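Local coordinates for protein particle-associated lyase (Acinetobacter bacteriophage AP22, PDB 4Y9V) that binds capsular saccharide of Acinetobacter baumannii as a trimeric phage tailspike and probably degrades the capsule as a polysaccharide lyase, at residues I426-V437 and V461-A472; V495-I506 and N545-A553. One frame throughout, in Å; residues are numbered along the deposited sequence.

The two contacts follow each other along the chain and along the beta-helix. Contact 1 joins 426-437 to 461-472, and it is complete before contact 2 begins with 495-506 against 545-553. Their centres lie about 11 Å apart. Strands 461-463 and 486-496 are parallel neighbours, so the coil segment 461-472 of contact 1 is flanked by 495-506 of contact 2. D464 O and D466 O are probably hydrogen-bonded to K498 NZ and T500 OG1, respectively. Parallel bridges in contact 1 stack coil on coil. Contact 2 joins 495-506, which continues strand 486-496, to the loop between strands 538-545 and 555-561, near the second and third subunits.

Contact 1: I426-V437 and V461-A472; sequences INGVGGASAGIV and VSCDFDALRHWA
F465 packs against G430 and I426 in the tight part of this contact. One face of its ring carries G430 CA, a CH-pi contact with CA 3.8 Å from the ring centroid; C463 SG lies over the opposite face. With chi1 at -55°, I426 puts CG2 trans to the backbone N, and this branch reaches F465 CZ at 3.6 Å. I436 CD1 touches F465 CE2 and L468 CD1, while I436 CG1 lies over the six-membered ring of W471. G435 CA sits on the face of the H470 imidazole, 3.8 Å from its centroid. A434 O takes two bonds in its carbonyl plane, from R469 N and H470 N.

The other side is wet and polar. D464 OD1 accepts G428 N at 2.9 Å through its syn lone pair. One water bridges D464 OD2 and N427 OD1. D466 OD1 forms a salt bridge with K498 NZ, and a water lies between D466 OD2 and G428 O.

Parallel bridges, I426 with C463 and V437 with A472, mark successive coils of a beta-helix, as in pectin lyase-like proteins. Strand 391-394 flanks I426 and N427, strand 486-496 V461 and W471, and strand 453-458 V437 and A472.

Contact 2: V495-I506 and N545-A553; sequences VNTKDTANPYLI and NLKYKYSKA
K549 lies across Y504 and ties the loop 545-553 to the last part of 495-506. Its CB is 3.7 Å from Y504 CD1, at the start of the ring contact. CG and CD run on past the side chain of N502. The chain bends at chi3 (-68°), and this brings CE over the centre of the Y504 ring, 3.8 Å from the centroid, in a CH-pi contact. The tip, NZ, lies off-centre to the same ring at 4.3 Å from the centroid, a cation-pi contact. NZ also makes a weak hydrogen bond to N502 O. The ring face is the main contact of this end; the bond at the tip is weak.

The backbones meet at the same place. K549 N donates to P503 O with a nearly straight bond of 2.9 Å. L505 N donates to K549 O at 2.8 Å. This single bridge pairs Y504 with K549.

K547 runs roughly at a right angle to K549. Its fully extended chain carries NZ to N496 O, a bond of 2.8 Å. Y548 OH accepts N496 N at 3.0 Å, with N496 N in the plane of the ring. K547 NZ forms a salt bridge and Y548 OH a hydrogen bond with the terminal carboxylate of I625 of the second subunit, so this end of the contact is part of the trimer interface. Y548 packs its CB on L505 CG and its CD1 on P503 CG. L505 CD1 lies alongside Y550 CE1, 3.8 Å away.

The contact joins 495-506, which continues strand 486-496, to the loop between strands 538-545 and 555-561. Strand 518-531 packs on I506, Y548 and Y550. Strand 613-623 lies against L546 and Y550, and L505 and I506 touch strand 486-496.

Contact 1: I426-V437 and V461-A472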
loop_
_atom_site.group_PDB
_atom_site.type_symbol
_atom_site.label_atom_id
_atom_site.label_comp_id
_atom_site.label_asym_id
_atom_site.label_seq_id
_atom_site.Cartn_x
_atom_site.Cartn_y
_atom_site.Cartn_z
ATOM N N ILE A 426 -2.403 -8.436 16.399
ATOM C CA ILE A 426 -3.044 -7.885 17.561
ATOM C C ILE A 426 -2.224 -8.324 18.787
ATOM O O ILE A 426 -2.143 -9.513 19.082
ATOM C CB ILE A 426 -4.511 -8.365 17.690
ATOM C CG1 ILE A 426 -5.325 -8.060 16.426
ATOM C CG2 ILE A 426 -5.138 -7.756 18.938
ATOM C CD1 ILE A 426 -6.616 -8.819 16.333
ATOM N N ASN A 427 -1.618 -7.351 19.465
ATOM C CA ASN A 427 -0.741 -7.591 20.585
ATOM C C ASN A 427 -1.405 -7.225 21.897
ATOM O O ASN A 427 -2.048 -6.172 22.001
ATOM C CB ASN A 427 0.517 -6.712 20.491
ATOM C CG ASN A 427 1.357 -7.047 19.327
ATOM O OD1 ASN A 427 2.054 -8.057 19.327
ATOM N ND2 ASN A 427 1.379 -6.228 18.334
ATOM N N GLY A 428 -1.217 -8.056 22.920
ATOM C CA GLY A 428 -1.564 -7.720 24.265
ATOM C C GLY A 428 -1.900 -8.923 25.099
ATOM O O GLY A 428 -1.695 -10.061 24.688
ATOM N N VAL A 429 -2.436 -8.676 26.278
ATOM C CA VAL A 429 -2.840 -9.748 27.199
ATOM C C VAL A 429 -4.274 -10.179 27.004
ATOM O O VAL A 429 -4.606 -11.355 27.299
ATOM C CB VAL A 429 -2.561 -9.341 28.655
ATOM C CG1 VAL A 429 -1.055 -9.289 28.887
ATOM C CG2 VAL A 429 -3.315 -8.110 29.085
ATOM N N GLY A 430 -5.144 -9.275 26.565
ATOM C CA GLY A 430 -6.585 -9.618 26.496
ATOM C C GLY A 430 -7.168 -9.842 27.882
ATOM O O GLY A 430 -6.772 -9.182 28.854
ATOM N N GLY A 431 -8.110 -10.743 27.923
ATOM C CA GLY A 431 -8.861 -11.018 29.147
ATOM C C GLY A 431 -10.070 -11.878 28.847
ATOM O O GLY A 431 -10.441 -12.088 27.686
ATOM N N ALA A 432 -10.692 -12.363 29.912
ATOM C CA ALA A 432 -11.822 -13.283 29.793
ATOM C C ALA A 432 -13.016 -12.700 29.087
ATOM O O ALA A 432 -13.904 -13.452 28.630
ATOM C CB ALA A 432 -12.263 -13.765 31.205
ATOM N N SER A 433 -13.111 -11.399 29.033
ATOM C CA SER A 433 -14.223 -10.711 28.392
ATOM C C SER A 433 -13.791 -9.885 27.159
ATOM O O SER A 433 -14.555 -9.096 26.665
ATOM C CB SER A 433 -14.946 -9.798 29.387
ATOM O OG SER A 433 -15.469 -10.610 30.427
ATOM N N ALA A 434 -12.555 -10.080 26.710
ATOM C CA ALA A 434 -12.048 -9.267 25.597
ATOM C C ALA A 434 -12.785 -9.587 24.303
ATOM O O ALA A 434 -13.079 -10.755 24.015
ATOM C CB ALA A 434 -10.560 -9.486 25.436
ATOM N N GLY A 435 -12.984 -8.581 23.483
ATOM C CA GLY A 435 -13.517 -8.737 22.150
ATOM C C GLY A 435 -12.631 -8.042 21.113
ATOM O O GLY A 435 -12.002 -7.038 21.394
ATOM N N ILE A 436 -12.652 -8.606 19.886
ATOM C CA ILE A 436 -11.953 -7.969 18.761
ATOM C C ILE A 436 -12.846 -6.985 18.049
ATOM O O ILE A 436 -12.531 -5.793 18.017
ATOM C CB ILE A 436 -11.295 -9.021 17.829
ATOM C CG1 ILE A 436 -10.347 -9.949 18.599
ATOM C CG2 ILE A 436 -10.581 -8.315 16.690
ATOM C CD1 ILE A 436 -9.312 -9.251 19.457
ATOM N N VAL A 437 -13.962 -7.441 17.459
ATOM C CA VAL A 437 -14.937 -6.540 16.834
ATOM C C VAL A 437 -16.259 -6.687 17.555
ATOM O O VAL A 437 -16.814 -7.780 17.635
ATOM C CB VAL A 437 -15.143 -6.842 15.329
ATOM C CG1 VAL A 437 -16.197 -5.917 14.737
ATOM C CG2 VAL A 437 -13.841 -6.720 14.550
ATOM N N VAL A 461 -4.999 -12.751 10.358
ATOM C CA VAL A 461 -4.751 -11.871 11.483
ATOM C C VAL A 461 -4.419 -12.708 12.714
ATOM O O VAL A 461 -5.114 -13.693 13.019
ATOM C CB VAL A 461 -5.940 -10.933 11.725
ATOM C CG1 VAL A 461 -7.275 -11.659 11.926
ATOM C CG2 VAL A 461 -5.655 -9.992 12.910
ATOM N N SER A 462 -3.375 -12.310 13.424
ATOM C CA SER A 462 -2.920 -13.013 14.607
ATOM C C SER A 462 -3.265 -12.214 15.857
ATOM O O SER A 462 -3.427 -10.989 15.844
ATOM C CB SER A 462 -1.427 -13.263 14.572
ATOM O OG SER A 462 -0.692 -12.030 14.636
ATOM N N CYS A 463 -3.374 -12.925 16.977
ATOM C CA CYS A 463 -3.670 -12.324 18.258
ATOM C C CYS A 463 -2.937 -13.117 19.315
ATOM O O CYS A 463 -3.126 -14.341 19.410
ATOM C CB CYS A 463 -5.195 -12.406 18.512
ATOM S SG CYS A 463 -5.713 -11.919 20.171
ATOM N N ASP A 464 -2.110 -12.436 20.124
ATOM C CA ASP A 464 -1.308 -13.104 21.167
ATOM C C ASP A 464 -1.912 -12.970 22.563
ATOM O O ASP A 464 -1.237 -13.202 23.553
ATOM C CB ASP A 464 0.148 -12.735 21.169
ATOM C CG ASP A 464 0.422 -11.364 21.710
ATOM O OD1 ASP A 464 -0.527 -10.577 21.778
ATOM O OD2 ASP A 464 1.578 -11.140 22.124
ATOM N N PHE A 465 -3.207 -12.665 22.639
ATOM C CA PHE A 465 -3.859 -12.562 23.951
ATOM C C PHE A 465 -3.810 -13.884 24.684
ATOM O O PHE A 465 -4.011 -14.961 24.109
ATOM C CB PHE A 465 -5.309 -12.165 23.786
ATOM C CG PHE A 465 -5.599 -10.756 23.250
ATOM C CD1 PHE A 465 -4.592 -9.858 22.934
ATOM C CD2 PHE A 465 -6.901 -10.385 23.105
ATOM C CE1 PHE A 465 -4.935 -8.589 22.469
ATOM C CE2 PHE A 465 -7.251 -9.114 22.645
ATOM C CZ PHE A 465 -6.249 -8.222 22.334
ATOM N N ASP A 466 -3.659 -13.801 26.000
ATOM C CA ASP A 466 -3.788 -15.016 26.834
ATOM C C ASP A 466 -5.228 -15.481 26.948
ATOM O O ASP A 466 -5.480 -16.676 27.184
ATOM C CB ASP A 466 -3.137 -14.743 28.189
ATOM C CG ASP A 466 -1.703 -14.365 27.999
ATOM O OD1 ASP A 466 -0.938 -15.174 27.421
ATOM O OD2 ASP A 466 -1.316 -13.209 28.328
ATOM N N ALA A 467 -6.180 -14.563 26.831
ATOM C CA ALA A 467 -7.603 -14.878 26.880
ATOM C C ALA A 467 -8.330 -13.950 25.920
ATOM O O ALA A 467 -7.922 -12.791 25.745
ATOM C CB ALA A 467 -8.148 -14.728 28.292
ATOM N N LEU A 468 -9.375 -14.454 25.303
ATOM C CA LEU A 468 -10.218 -13.692 24.377
ATOM C C LEU A 468 -11.594 -14.281 24.430
ATOM O O LEU A 468 -11.755 -15.490 24.267
ATOM C CB LEU A 468 -9.621 -13.786 22.954
ATOM C CG LEU A 468 -10.439 -13.060 21.871
ATOM C CD1 LEU A 468 -10.473 -11.567 22.073
ATOM C CD2 LEU A 468 -9.877 -13.399 20.478
ATOM N N ARG A 469 -12.629 -13.440 24.614
ATOM C CA ARG A 469 -13.986 -13.946 24.608
ATOM C C ARG A 469 -14.518 -14.152 23.197
ATOM O O ARG A 469 -15.145 -15.190 22.934
ATOM C CB ARG A 469 -14.938 -13.032 25.397
ATOM C CG ARG A 469 -16.308 -13.598 25.574
ATOM C CD ARG A 469 -17.348 -12.607 26.197
ATOM N NE ARG A 469 -18.000 -11.733 25.110
ATOM C CZ ARG A 469 -19.164 -11.198 25.390
ATOM N NH1 ARG A 469 -20.074 -11.093 26.439
ATOM N NH2 ARG A 469 -19.612 -10.495 24.309
ATOM N N HIS A 470 -14.332 -13.188 22.303
ATOM C CA HIS A 470 -14.899 -13.309 20.960
ATOM C C HIS A 470 -14.078 -12.547 19.935
ATOM O O HIS A 470 -13.506 -11.494 20.223
ATOM C CB HIS A 470 -16.358 -12.872 20.889
ATOM C CG HIS A 470 -16.619 -11.403 21.075
ATOM N ND1 HIS A 470 -16.978 -10.873 22.284
ATOM C CD2 HIS A 470 -16.558 -10.399 20.169
ATOM C CE1 HIS A 470 -17.123 -9.552 22.065
ATOM N NE2 HIS A 470 -16.876 -9.235 20.820
ATOM N N TRP A 471 -14.131 -13.064 18.700
ATOM C CA TRP A 471 -13.659 -12.327 17.532
ATOM C C TRP A 471 -14.716 -11.343 17.031
ATOM O O TRP A 471 -14.378 -10.182 16.777
ATOM C CB TRP A 471 -13.201 -13.291 16.427
ATOM C CG TRP A 471 -11.832 -13.865 16.700
ATOM C CD1 TRP A 471 -11.522 -15.014 17.370
ATOM C CD2 TRP A 471 -10.606 -13.264 16.321
ATOM N NE1 TRP A 471 -10.148 -15.170 17.415
ATOM C CE2 TRP A 471 -9.552 -14.109 16.774
ATOM C CE3 TRP A 471 -10.267 -12.100 15.610
ATOM C CZ2 TRP A 471 -8.212 -13.817 16.556
ATOM C CZ3 TRP A 471 -8.921 -11.823 15.382
ATOM C CH2 TRP A 471 -7.907 -12.672 15.854
ATOM N N ALA A 472 -15.964 -11.769 16.845
ATOM C CA ALA A 472 -17.017 -10.901 16.335
ATOM C C ALA A 472 -18.293 -11.026 17.165
ATOM O O ALA A 472 -18.716 -12.136 17.488
ATOM C CB ALA A 472 -17.353 -11.253 14.881
HETATM O O HOH W 1 -0.451 -11.407 17.381
HETATM O O HOH W 2 2.777 -8.801 22.056
HETATM O O HOH W 3 0.085 -11.910 26.155
HETATM O O HOH W 4 0.855 -11.144 25.081
#

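Contact 2: V495-I506 and N545-A553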
loop_
_atom_site.group_PDB
_atom_site.type_symbol
_atom_site.label_atom_id
_atom_site.label_comp_id
_atom_site.label_asym_id
_atom_site.label_seq_id
_atom_site.Cartn_x
_atom_site.Cartn_y
_atom_site.Cartn_z
ATOM N N VAL A 495 -5.736 -16.381 13.857
ATOM C CA VAL A 495 -4.754 -17.144 14.607
ATOM C C VAL A 495 -4.709 -16.633 16.047
ATOM O O VAL A 495 -4.301 -15.505 16.291
ATOM C CB VAL A 495 -3.355 -17.062 13.937
ATOM C CG1 VAL A 495 -2.394 -18.003 14.660
ATOM C CG2 VAL A 495 -3.408 -17.338 12.436
ATOM N N ASN A 496 -5.123 -17.426 17.048
ATOM C CA ASN A 496 -4.795 -17.137 18.448
ATOM C C ASN A 496 -3.508 -17.912 18.756
ATOM O O ASN A 496 -3.493 -19.142 18.740
ATOM C CB ASN A 496 -5.901 -17.553 19.402
ATOM C CG ASN A 496 -6.986 -16.504 19.451
ATOM O OD1 ASN A 496 -6.767 -15.499 20.281
ATOM N ND2 ASN A 496 -7.990 -16.567 18.723
ATOM N N THR A 497 -2.426 -17.184 19.026
ATOM C CA THR A 497 -1.135 -17.818 19.205
ATOM C C THR A 497 -0.974 -18.509 20.558
ATOM O O THR A 497 -0.063 -19.339 20.686
ATOM C CB THR A 497 0.002 -16.834 18.935
ATOM O OG1 THR A 497 -0.028 -15.875 19.998
ATOM C CG2 THR A 497 -0.113 -16.202 17.568
ATOM N N LYS A 498 -1.795 -18.201 21.533
ATOM C CA LYS A 498 -1.657 -18.752 22.878
ATOM C C LYS A 498 -2.574 -19.939 23.077
ATOM O O LYS A 498 -3.753 -19.908 22.715
ATOM C CB LYS A 498 -1.973 -17.697 23.929
ATOM C CG LYS A 498 -1.067 -16.483 23.930
ATOM C CD LYS A 498 0.355 -16.798 24.400
ATOM C CE LYS A 498 1.260 -15.591 24.385
ATOM N NZ LYS A 498 0.795 -14.404 25.100
ATOM N N ASP A 499 -2.044 -20.974 23.737
ATOM C CA ASP A 499 -2.822 -22.180 23.946
ATOM C C ASP A 499 -3.890 -22.035 25.015
ATOM O O ASP A 499 -4.729 -22.905 25.144
ATOM C CB ASP A 499 -1.925 -23.382 24.174
ATOM C CG ASP A 499 -1.134 -23.425 25.476
ATOM O OD1 ASP A 499 -1.481 -22.668 26.388
ATOM O OD2 ASP A 499 -0.179 -24.241 25.499
ATOM N N THR A 500 -3.881 -20.946 25.787
ATOM C CA THR A 500 -4.912 -20.666 26.754
ATOM C C THR A 500 -6.118 -19.957 26.159
ATOM O O THR A 500 -7.163 -19.854 26.809
ATOM C CB THR A 500 -4.325 -19.807 27.866
ATOM O OG1 THR A 500 -3.656 -18.668 27.302
ATOM C CG2 THR A 500 -3.295 -20.564 28.707
ATOM N N ALA A 501 -5.961 -19.363 24.950
ATOM C CA ALA A 501 -7.077 -18.615 24.374
ATOM C C ALA A 501 -8.136 -19.575 23.856
ATOM O O ALA A 501 -7.808 -20.553 23.178
ATOM C CB ALA A 501 -6.531 -17.716 23.268
ATOM N N ASN A 502 -9.383 -19.258 24.136
ATOM C CA ASN A 502 -10.526 -20.123 23.796
ATOM C C ASN A 502 -11.725 -19.276 23.377
ATOM O O ASN A 502 -12.743 -19.291 24.079
ATOM C CB ASN A 502 -10.835 -21.001 24.996
ATOM C CG ASN A 502 -11.948 -21.997 24.866
ATOM O OD1 ASN A 502 -12.149 -22.600 23.748
ATOM N ND2 ASN A 502 -12.635 -22.230 25.922
ATOM N N PRO A 503 -11.593 -18.519 22.292
ATOM C CA PRO A 503 -12.635 -17.550 21.958
ATOM C C PRO A 503 -13.748 -18.168 21.176
ATOM O O PRO A 503 -13.593 -19.156 20.448
ATOM C CB PRO A 503 -11.882 -16.589 21.051
ATOM C CG PRO A 503 -10.917 -17.491 20.284
ATOM C CD PRO A 503 -10.489 -18.507 21.358
ATOM N N TYR A 504 -14.927 -17.488 21.210
ATOM C CA TYR A 504 -15.908 -17.650 20.171
ATOM C C TYR A 504 -15.414 -16.956 18.892
ATOM O O TYR A 504 -14.976 -15.808 18.921
ATOM C CB TYR A 504 -17.241 -17.011 20.568
ATOM C CG TYR A 504 -17.988 -17.772 21.624
ATOM C CD1 TYR A 504 -18.823 -18.838 21.254
ATOM C CD2 TYR A 504 -17.839 -17.492 22.965
ATOM C CE1 TYR A 504 -19.491 -19.560 22.196
ATOM C CE2 TYR A 504 -18.537 -18.211 23.934
ATOM C CZ TYR A 504 -19.366 -19.254 23.501
ATOM O OH TYR A 504 -20.039 -19.951 24.491
ATOM N N LEU A 505 -15.588 -17.631 17.761
ATOM C CA LEU A 505 -15.410 -16.971 16.458
ATOM C C LEU A 505 -16.459 -15.877 16.310
ATOM O O LEU A 505 -16.176 -14.741 15.960
ATOM C CB LEU A 505 -15.456 -18.019 15.367
ATOM C CG LEU A 505 -14.300 -19.034 15.415
ATOM C CD1 LEU A 505 -14.618 -20.267 14.605
ATOM C CD2 LEU A 505 -13.005 -18.407 14.914
ATOM N N ILE A 506 -17.722 -16.265 16.582
ATOM C CA ILE A 506 -18.880 -15.371 16.568
ATOM C C ILE A 506 -19.624 -15.632 17.868
ATOM O O ILE A 506 -19.973 -16.783 18.153
ATOM C CB ILE A 506 -19.784 -15.617 15.336
ATOM C CG1 ILE A 506 -18.991 -15.467 14.046
ATOM C CG2 ILE A 506 -20.989 -14.703 15.409
ATOM C CD1 ILE A 506 -19.809 -15.765 12.805
ATOM N N ASN A 545 -12.973 -30.805 23.096
ATOM C CA ASN A 545 -13.295 -29.423 23.304
ATOM C C ASN A 545 -12.529 -28.562 22.313
ATOM O O ASN A 545 -11.306 -28.582 22.253
ATOM C CB ASN A 545 -12.874 -29.017 24.714
ATOM C CG ASN A 545 -13.770 -29.732 25.718
ATOM O OD1 ASN A 545 -14.999 -29.505 25.767
ATOM N ND2 ASN A 545 -13.211 -30.650 26.466
ATOM N N LEU A 546 -13.260 -27.839 21.482
ATOM C CA LEU A 546 -12.674 -27.088 20.393
ATOM C C LEU A 546 -12.028 -25.792 20.908
ATOM O O LEU A 546 -12.602 -25.058 21.703
ATOM C CB LEU A 546 -13.761 -26.722 19.381
ATOM C CG LEU A 546 -14.495 -27.925 18.757
ATOM C CD1 LEU A 546 -15.623 -27.404 17.891
ATOM C CD2 LEU A 546 -13.527 -28.853 18.038
ATOM N N LYS A 547 -10.824 -25.490 20.368
ATOM C CA LYS A 547 -10.176 -24.242 20.755
ATOM C C LYS A 547 -10.976 -23.020 20.374
ATOM O O LYS A 547 -11.104 -22.043 21.166
ATOM C CB LYS A 547 -8.810 -24.189 20.106
ATOM C CG LYS A 547 -8.142 -22.825 20.337
ATOM C CD LYS A 547 -6.692 -22.848 19.894
ATOM C CE LYS A 547 -6.004 -21.518 20.018
ATOM N NZ LYS A 547 -4.635 -21.561 19.482
ATOM N N TYR A 548 -11.467 -23.007 19.142
ATOM C CA TYR A 548 -12.293 -21.917 18.654
ATOM C C TYR A 548 -13.741 -22.380 18.716
ATOM O O TYR A 548 -14.096 -23.442 18.193
ATOM C CB TYR A 548 -11.914 -21.505 17.223
ATOM C CG TYR A 548 -10.454 -21.109 17.073
ATOM C CD1 TYR A 548 -10.012 -19.804 17.257
ATOM C CD2 TYR A 548 -9.501 -22.059 16.707
ATOM C CE1 TYR A 548 -8.686 -19.468 17.096
ATOM C CE2 TYR A 548 -8.168 -21.722 16.544
ATOM C CZ TYR A 548 -7.748 -20.423 16.745
ATOM O OH TYR A 548 -6.428 -20.042 16.591
ATOM N N LYS A 549 -14.610 -21.602 19.374
ATOM C CA LYS A 549 -15.994 -22.015 19.519
ATOM C C LYS A 549 -16.858 -21.320 18.467
ATOM O O LYS A 549 -16.638 -20.194 18.092
ATOM C CB LYS A 549 -16.455 -21.646 20.929
ATOM C CG LYS A 549 -15.601 -22.313 21.983
ATOM C CD LYS A 549 -15.958 -21.926 23.392
ATOM C CE LYS A 549 -15.577 -20.471 23.503
ATOM N NZ LYS A 549 -15.466 -20.085 24.943
ATOM N N TYR A 550 -17.836 -22.085 18.009
ATOM C CA TYR A 550 -18.773 -21.572 17.002
ATOM C C TYR A 550 -19.974 -20.885 17.671
ATOM O O TYR A 550 -20.270 -21.084 18.836
ATOM C CB TYR A 550 -19.241 -22.760 16.123
ATOM C CG TYR A 550 -18.093 -23.377 15.346
ATOM C CD1 TYR A 550 -17.648 -22.785 14.197
ATOM C CD2 TYR A 550 -17.436 -24.514 15.789
ATOM C CE1 TYR A 550 -16.574 -23.294 13.464
ATOM C CE2 TYR A 550 -16.367 -25.042 15.079
ATOM C CZ TYR A 550 -15.940 -24.402 13.939
ATOM O OH TYR A 550 -14.835 -24.958 13.286
ATOM N N SER A 551 -20.726 -20.134 16.861
ATOM C CA SER A 551 -21.952 -19.543 17.373
ATOM C C SER A 551 -23.062 -20.562 17.561
ATOM O O SER A 551 -24.018 -20.305 18.292
ATOM C CB SER A 551 -22.469 -18.429 16.474
ATOM O OG SER A 551 -22.801 -18.983 15.195
ATOM N N LYS A 552 -22.968 -21.690 16.856
ATOM C CA LYS A 552 -24.007 -22.708 16.815
ATOM C C LYS A 552 -23.265 -24.018 16.483
ATOM O O LYS A 552 -22.118 -24.036 16.079
ATOM C CB LYS A 552 -25.090 -22.393 15.847
ATOM C CG LYS A 552 -24.534 -22.311 14.437
ATOM C CD LYS A 552 -25.838 -21.993 13.754
ATOM C CE LYS A 552 -25.595 -21.802 12.357
ATOM N NZ LYS A 552 -26.860 -21.266 11.700
ATOM N N ALA A 553 -23.959 -25.155 16.650
ATOM C CA ALA A 553 -23.331 -26.431 16.362
ATOM C C ALA A 553 -22.786 -26.417 14.937
ATOM O O ALA A 553 -23.540 -26.130 13.988
ATOM C CB ALA A 553 -24.346 -27.547 16.551
#